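Local coordinates for C2 domain protein (Ramazzottius varieornatus, PDB 7DF2) that binds a cluster of three calcium ions through the loops at one end of its C2-domain beta sandwich, at residues L50-D63 / V130-I143. Residues are numbered along the deposited sequence; the frame is centred on the assembly and turned at random. Where two conformers were deposited one is given.
Sequences LDTQGKSHTGLPCD and VRAIDKDGLNDDKI. With CA (calcium ion), chain C; CA (calcium ion), chain D; CA (calcium ion), chain E.
Ser-56 and Ile-143 bring the backbones within 4.3 Å at their CA atoms, where the loop leaving strand 41-51 meets the hairpin of strands 121-136 and 139-150, closed by a type II' turn from Asp-136 to Asn-139. One backbone hydrogen bond joins the segments, His-57 N to Lys-142 O at 3.0 Å and 160°. Beside it Ser-56 OG donates to Asp-141 OD1 (2.6 Å), reaching it from above the carboxylate plane. That leaves Asp-141 OD2 for a calcium, 2.5 Å away; CG anti to the backbone N (chi1 -179°) turns the carboxylate toward both partners. The same ion takes Cys-62 O, Asp-63 OD1, Asp-134 OD2 and both carboxylate oxygens of Asp-136. Asp-63 OD1, Asp-134 OD2 and Asp-136 OD1 bridge on to a second calcium, and Asp-63 OD2 to a third, as in the aspartate-rich calcium-binding loops of C2 domains. Lys-142 crosses the His-57 ring, CD in a CH-pi contact over one face, 4.3 Å from the ring centroid, and NZ forms a salt bridge with Asp-176. Thr-52 CG2 lies 4.1 Å from Ile-143 CG2; a glycine here would probably leave that isoleucine methyl without this neighbour and Gly-54 N without the OG1 that closes an ST turn. Cys-62 SG, disulfide-bonded to Cys-68, also packs on Ile-143. Leu-50, Val-130 and Ala-132 meet Ile-72 of strand 70-77 and Tyr-146 of strand 139-150 between the two sheets.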
# COMPACT_ATOMS: atom_id res chain seq x y z
N LEU A 50 -9.20 1.36 6.33
CA LEU A 50 -9.63 0.31 5.42
C LEU A 50 -11.10 0.04 5.69
O LEU A 50 -11.47 -0.28 6.82
CB LEU A 50 -8.78 -0.95 5.65
CG LEU A 50 -8.67 -2.21 4.76
CD1 LEU A 50 -9.96 -2.56 4.12
CD2 LEU A 50 -7.54 -2.12 3.73
N ASP A 51 -11.93 0.15 4.65
CA ASP A 51 -13.36 -0.16 4.75
C ASP A 51 -13.57 -1.52 4.10
O ASP A 51 -13.62 -1.63 2.87
CB ASP A 51 -14.21 0.91 4.07
CG ASP A 51 -15.72 0.66 4.24
OD1 ASP A 51 -16.12 -0.27 4.98
OD2 ASP A 51 -16.50 1.39 3.61
N THR A 52 -13.64 -2.57 4.92
CA THR A 52 -13.92 -3.91 4.42
C THR A 52 -15.39 -4.11 4.07
O THR A 52 -15.73 -5.09 3.39
CB THR A 52 -13.56 -4.97 5.45
OG1 THR A 52 -14.48 -4.87 6.54
CG2 THR A 52 -12.13 -4.80 5.98
N GLN A 53 -16.26 -3.22 4.55
CA GLN A 53 -17.71 -3.39 4.49
C GLN A 53 -18.16 -4.69 5.14
O GLN A 53 -19.29 -5.16 4.89
CB GLN A 53 -18.22 -3.29 3.05
CG GLN A 53 -17.76 -2.04 2.32
CD GLN A 53 -18.42 -1.90 0.97
OE1 GLN A 53 -18.18 -2.71 0.08
NE2 GLN A 53 -19.26 -0.87 0.81
N GLY A 54 -17.30 -5.28 5.96
CA GLY A 54 -17.58 -6.55 6.60
C GLY A 54 -17.54 -7.75 5.69
O GLY A 54 -18.03 -8.81 6.10
N LYS A 55 -16.97 -7.64 4.49
CA LYS A 55 -17.12 -8.68 3.49
C LYS A 55 -15.78 -9.17 2.95
O LYS A 55 -14.81 -8.41 2.83
CB LYS A 55 -17.95 -8.16 2.32
CG LYS A 55 -19.40 -7.87 2.71
CD LYS A 55 -20.17 -7.26 1.55
CE LYS A 55 -21.58 -6.88 1.97
NZ LYS A 55 -22.39 -6.41 0.81
N SER A 56 -15.77 -10.45 2.59
CA SER A 56 -14.70 -11.06 1.82
C SER A 56 -14.84 -10.63 0.36
O SER A 56 -15.85 -10.05 -0.05
CB SER A 56 -14.80 -12.57 1.92
OG SER A 56 -14.58 -13.01 3.25
N HIS A 57 -13.83 -10.96 -0.46
CA HIS A 57 -13.86 -10.53 -1.86
C HIS A 57 -15.03 -11.13 -2.63
O HIS A 57 -15.41 -10.58 -3.67
CB HIS A 57 -12.55 -10.89 -2.55
CG HIS A 57 -12.37 -12.36 -2.77
ND1 HIS A 57 -12.54 -12.95 -4.00
CD2 HIS A 57 -12.05 -13.36 -1.91
CE1 HIS A 57 -12.32 -14.25 -3.90
NE2 HIS A 57 -12.02 -14.52 -2.64
N THR A 58 -15.60 -12.24 -2.15
CA THR A 58 -16.78 -12.84 -2.78
C THR A 58 -18.05 -12.05 -2.55
O THR A 58 -19.08 -12.36 -3.18
CB THR A 58 -17.01 -14.25 -2.23
OG1 THR A 58 -17.16 -14.14 -0.81
CG2 THR A 58 -15.83 -15.16 -2.56
N GLY A 59 -18.06 -11.12 -1.60
CA GLY A 59 -19.29 -10.49 -1.17
C GLY A 59 -19.96 -11.16 0.01
O GLY A 59 -20.90 -10.57 0.58
N LEU A 60 -19.53 -12.37 0.39
CA LEU A 60 -19.97 -12.97 1.64
C LEU A 60 -19.40 -12.20 2.82
O LEU A 60 -18.38 -11.52 2.70
CB LEU A 60 -19.52 -14.43 1.72
CG LEU A 60 -20.14 -15.45 0.77
CD1 LEU A 60 -19.44 -16.80 0.96
CD2 LEU A 60 -21.63 -15.57 1.02
N PRO A 61 -20.04 -12.28 3.99
CA PRO A 61 -19.40 -11.72 5.18
C PRO A 61 -18.11 -12.47 5.47
O PRO A 61 -17.98 -13.65 5.14
CB PRO A 61 -20.44 -11.93 6.29
CG PRO A 61 -21.27 -13.08 5.81
CD PRO A 61 -21.32 -12.95 4.30
N CYS A 62 -17.15 -11.76 6.07
CA CYS A 62 -15.90 -12.41 6.46
C CYS A 62 -16.16 -13.67 7.26
O CYS A 62 -15.69 -14.76 6.92
CB CYS A 62 -15.03 -11.47 7.30
SG CYS A 62 -14.36 -10.10 6.39
N ASP A 63 -16.94 -13.54 8.34
CA ASP A 63 -17.34 -14.64 9.20
C ASP A 63 -18.85 -14.59 9.37
O ASP A 63 -19.46 -13.54 9.20
CB ASP A 63 -16.67 -14.54 10.58
CG ASP A 63 -15.16 -14.67 10.51
OD1 ASP A 63 -14.66 -15.38 9.61
OD2 ASP A 63 -14.46 -14.06 11.36
N VAL A 130 -1.57 -2.82 -1.03
CA VAL A 130 -2.10 -3.25 0.25
C VAL A 130 -2.84 -4.56 0.04
O VAL A 130 -3.56 -4.72 -0.96
CB VAL A 130 -3.06 -2.21 0.88
CG1 VAL A 130 -3.69 -2.75 2.17
CG2 VAL A 130 -2.33 -0.90 1.17
N ARG A 131 -2.66 -5.50 0.95
CA ARG A 131 -3.45 -6.72 0.94
C ARG A 131 -4.11 -6.90 2.30
O ARG A 131 -3.45 -6.78 3.35
CB ARG A 131 -2.60 -7.95 0.59
CG ARG A 131 -3.36 -9.29 0.74
CD ARG A 131 -2.48 -10.43 0.22
NE ARG A 131 -3.09 -11.74 0.39
CZ ARG A 131 -3.92 -12.30 -0.48
NH1 ARG A 131 -4.24 -11.66 -1.60
NH2 ARG A 131 -4.43 -13.50 -0.25
N ALA A 132 -5.40 -7.19 2.29
CA ALA A 132 -6.15 -7.44 3.51
C ALA A 132 -6.77 -8.83 3.44
O ALA A 132 -7.39 -9.18 2.44
CB ALA A 132 -7.25 -6.39 3.72
N ILE A 133 -6.59 -9.61 4.50
CA ILE A 133 -7.25 -10.91 4.61
C ILE A 133 -7.93 -10.97 5.97
O ILE A 133 -7.55 -10.28 6.91
CB ILE A 133 -6.29 -12.12 4.44
CG1 ILE A 133 -5.24 -12.15 5.55
CG2 ILE A 133 -5.58 -12.07 3.10
CD1 ILE A 133 -5.51 -13.15 6.65
N ASP A 134 -8.96 -11.80 6.04
CA ASP A 134 -9.60 -12.16 7.29
C ASP A 134 -8.96 -13.45 7.78
O ASP A 134 -8.94 -14.45 7.05
CB ASP A 134 -11.11 -12.33 7.09
CG ASP A 134 -11.76 -13.13 8.21
OD1 ASP A 134 -11.61 -12.74 9.37
OD2 ASP A 134 -12.41 -14.16 7.93
N LYS A 135 -8.42 -13.44 8.99
CA LYS A 135 -7.84 -14.66 9.54
C LYS A 135 -8.94 -15.63 9.92
O LYS A 135 -9.91 -15.26 10.60
CB LYS A 135 -6.98 -14.34 10.76
CG LYS A 135 -5.73 -13.55 10.44
CD LYS A 135 -4.92 -13.30 11.70
CE LYS A 135 -5.72 -12.52 12.72
NZ LYS A 135 -5.95 -11.12 12.27
N ASP A 136 -8.79 -16.88 9.49
CA ASP A 136 -9.66 -17.99 9.88
C ASP A 136 -8.76 -19.06 10.48
O ASP A 136 -8.51 -20.10 9.85
CB ASP A 136 -10.46 -18.54 8.67
CG ASP A 136 -11.62 -17.65 8.25
OD1 ASP A 136 -12.09 -16.85 9.08
OD2 ASP A 136 -12.07 -17.77 7.09
N GLY A 137 -8.23 -18.78 11.66
CA GLY A 137 -7.22 -19.64 12.25
C GLY A 137 -6.00 -19.75 11.37
O GLY A 137 -5.36 -18.75 11.03
N LEU A 138 -5.68 -20.98 10.95
CA LEU A 138 -4.53 -21.21 10.08
C LEU A 138 -4.77 -20.79 8.64
O LEU A 138 -3.82 -20.80 7.86
CB LEU A 138 -4.15 -22.69 10.10
CG LEU A 138 -3.78 -23.25 11.47
CD1 LEU A 138 -3.46 -24.73 11.33
CD2 LEU A 138 -2.61 -22.49 12.03
N ASN A 139 -6.00 -20.45 8.27
CA ASN A 139 -6.36 -20.22 6.88
C ASN A 139 -6.71 -18.75 6.66
O ASN A 139 -7.21 -18.08 7.56
CB ASN A 139 -7.52 -21.12 6.47
CG ASN A 139 -7.17 -22.59 6.61
OD1 ASN A 139 -7.83 -23.33 7.33
ND2 ASN A 139 -6.09 -23.01 5.94
N ASP A 140 -6.39 -18.27 5.47
CA ASP A 140 -6.64 -16.90 5.06
C ASP A 140 -7.95 -16.84 4.29
O ASP A 140 -8.26 -17.74 3.52
CB ASP A 140 -5.52 -16.36 4.17
CG ASP A 140 -4.23 -16.13 4.92
OD1 ASP A 140 -4.22 -16.26 6.16
OD2 ASP A 140 -3.22 -15.82 4.25
N ASP A 141 -8.69 -15.75 4.48
CA ASP A 141 -9.97 -15.51 3.82
C ASP A 141 -9.81 -14.13 3.18
O ASP A 141 -9.85 -13.12 3.88
CB ASP A 141 -11.09 -15.55 4.86
CG ASP A 141 -12.48 -15.31 4.29
OD1 ASP A 141 -12.63 -14.77 3.18
OD2 ASP A 141 -13.44 -15.66 5.02
N LYS A 142 -9.58 -14.08 1.86
CA LYS A 142 -9.16 -12.83 1.23
C LYS A 142 -10.25 -11.76 1.30
O LYS A 142 -11.42 -12.01 0.96
CB LYS A 142 -8.75 -13.08 -0.22
CG LYS A 142 -8.39 -11.80 -1.00
CD LYS A 142 -8.26 -12.10 -2.50
CE LYS A 142 -7.75 -10.89 -3.26
NZ LYS A 142 -7.59 -11.22 -4.71
N ILE A 143 -9.87 -10.58 1.79
CA ILE A 143 -10.74 -9.41 1.71
C ILE A 143 -10.49 -8.76 0.36
O ILE A 143 -11.38 -8.76 -0.50
CB ILE A 143 -10.53 -8.46 2.90
CG1 ILE A 143 -11.00 -9.17 4.17
CG2 ILE A 143 -11.34 -7.18 2.72
CD1 ILE A 143 -10.51 -8.54 5.42
CA CA C . -13.79 -15.98 7.44
CA CA D . -12.23 -14.81 10.53
CA CA E . -14.17 -12.92 13.43
O HOH W 1 -15.27 -17.85 7.18
O HOH W 2 -12.53 -16.53 12.20
O HOH W 3 -13.31 -14.52 15.07